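PDB 6NYR: Crov588 from Cafeteriavirus, which is of unknown function, but forms a circular leucine-rich repeat solenoid built from FNIP repeats. Local coordinates for residues A[198-202]-A[203-207]. Numbering follows the deposited sequence.
Sequences QKITE and NVLPN
V204 turns its side chain back toward I200 and T201 on the inside of a tight bend. Its CG1 comes within 4.3 Å of I200 CG2. The other methyl, CG2, lies 3.3 Å from T201 OG1 and 3.4 Å from T201 O, so it packs against polar atoms as the two side chains cross obliquely. T201 places its hydroxyl there by setting OG1 between the backbone N and the carbonyl carbon (chi1 62°). On I200, CG2 lies anti to the backbone N and reaches across the bend, where it also touches L205 CG at 4.1 Å; these two side chains cross at about a right angle. The backbone from T201 to V204 is a type II beta turn with E202 and N203 at its corners. Its ends are drawn together without a closing hydrogen bond, T201 O standing 3.6 Å from V204 N. E202 CB lies 3.2 Å from N203 N, with CG anti to the carbonyl carbon (chi1 -54°) and the chain extended beyond. N203 takes the left-handed conformation, which brings its CB to 3.0 Å from E202 O. The turn lies in the loop between strands 189-191 and 211-213, within an FNIP repeat, on the outer side of the leucine-rich ring. E202 and N203 are exposed there, whereas I200, V204 and L205 are buried. Along the solenoid, V204 packs on I178 of the preceding coil and I200 on V226 of the following one.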
loop_
_atom_site.group_PDB
_atom_site.type_symbol
_atom_site.label_atom_id
_atom_site.label_comp_id
_atom_site.label_asym_id
_atom_site.label_seq_id
_atom_site.Cartn_x
_atom_site.Cartn_y
_atom_site.Cartn_z
ATOM N N GLN A 198 18.552 -28.177 10.994
ATOM C CA GLN A 198 19.455 -29.278 10.684
ATOM C C GLN A 198 20.823 -28.705 10.338
ATOM O O GLN A 198 20.924 -27.636 9.727
ATOM C CB GLN A 198 18.892 -30.096 9.516
ATOM C CG GLN A 198 18.783 -31.601 9.735
ATOM C CD GLN A 198 18.311 -31.985 11.122
ATOM O OE1 GLN A 198 19.057 -32.606 11.883
ATOM N NE2 GLN A 198 17.084 -31.616 11.464
ATOM N N LYS A 199 21.876 -29.407 10.748
ATOM C CA LYS A 199 23.227 -28.965 10.438
ATOM C C LYS A 199 23.429 -28.869 8.930
ATOM O O LYS A 199 22.838 -29.622 8.149
ATOM C CB LYS A 199 24.262 -29.914 11.041
ATOM C CG LYS A 199 24.509 -29.742 12.536
ATOM C CD LYS A 199 25.312 -30.921 13.089
ATOM C CE LYS A 199 25.838 -30.655 14.494
ATOM N NZ LYS A 199 24.789 -30.223 15.458
ATOM N N ILE A 200 24.248 -27.903 8.525
ATOM C CA ILE A 200 24.676 -27.749 7.139
ATOM C C ILE A 200 26.194 -27.810 7.123
ATOM O O ILE A 200 26.860 -26.966 7.734
ATOM C CB ILE A 200 24.168 -26.439 6.515
ATOM C CG1 ILE A 200 22.641 -26.452 6.501
ATOM C CG2 ILE A 200 24.730 -26.265 5.113
ATOM C CD1 ILE A 200 22.013 -25.270 5.802
ATOM N N THR A 201 26.739 -28.812 6.440
ATOM C CA THR A 201 28.175 -29.025 6.401
ATOM C C THR A 201 28.740 -28.573 5.054
ATOM O O THR A 201 28.034 -28.053 4.189
ATOM C CB THR A 201 28.510 -30.495 6.660
ATOM O OG1 THR A 201 27.938 -31.304 5.625
ATOM C CG2 THR A 201 27.964 -30.943 8.006
ATOM N N GLU A 202 30.042 -28.784 4.883
ATOM C CA GLU A 202 30.728 -28.399 3.658
ATOM C C GLU A 202 30.241 -29.231 2.479
ATOM O O GLU A 202 29.764 -30.357 2.636
ATOM C CB GLU A 202 32.238 -28.571 3.829
ATOM C CG GLU A 202 32.803 -27.839 5.037
ATOM C CD GLU A 202 34.288 -28.089 5.238
ATOM O OE1 GLU A 202 34.945 -28.582 4.294
ATOM O OE2 GLU A 202 34.791 -27.789 6.340
ATOM N N ASN A 203 30.374 -28.661 1.285
ATOM C CA ASN A 203 30.026 -29.334 0.038
ATOM C C ASN A 203 28.556 -29.729 -0.018
ATOM O O ASN A 203 28.178 -30.636 -0.768
ATOM C CB ASN A 203 30.903 -30.572 -0.182
ATOM C CG ASN A 203 32.378 -30.234 -0.265
ATOM O OD1 ASN A 203 32.772 -29.284 -0.942
ATOM N ND2 ASN A 203 33.204 -31.008 0.431
ATOM N N VAL A 204 27.720 -29.063 0.770
ATOM C CA VAL A 204 26.279 -29.254 0.721
ATOM C C VAL A 204 25.595 -28.149 -0.071
ATOM O O VAL A 204 24.710 -28.421 -0.880
ATOM C CB VAL A 204 25.713 -29.346 2.155
ATOM C CG1 VAL A 204 24.198 -29.333 2.135
ATOM C CG2 VAL A 204 26.238 -30.597 2.852
ATOM N N LEU A 205 25.983 -26.903 0.156
ATOM C CA LEU A 205 25.439 -25.785 -0.609
ATOM C C LEU A 205 26.179 -25.660 -1.937
ATOM O O LEU A 205 27.415 -25.639 -1.950
ATOM C CB LEU A 205 25.543 -24.492 0.188
ATOM C CG LEU A 205 24.707 -24.468 1.473
ATOM C CD1 LEU A 205 24.945 -23.184 2.249
ATOM C CD2 LEU A 205 23.229 -24.658 1.164
ATOM N N PRO A 206 25.468 -25.589 -3.060
ATOM C CA PRO A 206 26.146 -25.601 -4.361
ATOM C C PRO A 206 26.864 -24.293 -4.654
ATOM O O PRO A 206 26.616 -23.252 -4.043
ATOM C CB PRO A 206 25.006 -25.847 -5.358
ATOM C CG PRO A 206 23.796 -25.288 -4.681
ATOM C CD PRO A 206 23.999 -25.503 -3.197
ATOM N N ASN A 207 27.758 -24.369 -5.643
ATOM C CA ASN A 207 28.623 -23.261 -6.024
ATOM C C ASN A 207 27.890 -22.135 -6.728
ATOM O O ASN A 207 28.530 -21.150 -7.114
ATOM C CB ASN A 207 29.717 -23.775 -6.962
ATOM C CG ASN A 207 29.172 -24.140 -8.345
ATOM O OD1 ASN A 207 27.967 -24.360 -8.512
ATOM N ND2 ASN A 207 30.055 -24.196 -9.338
#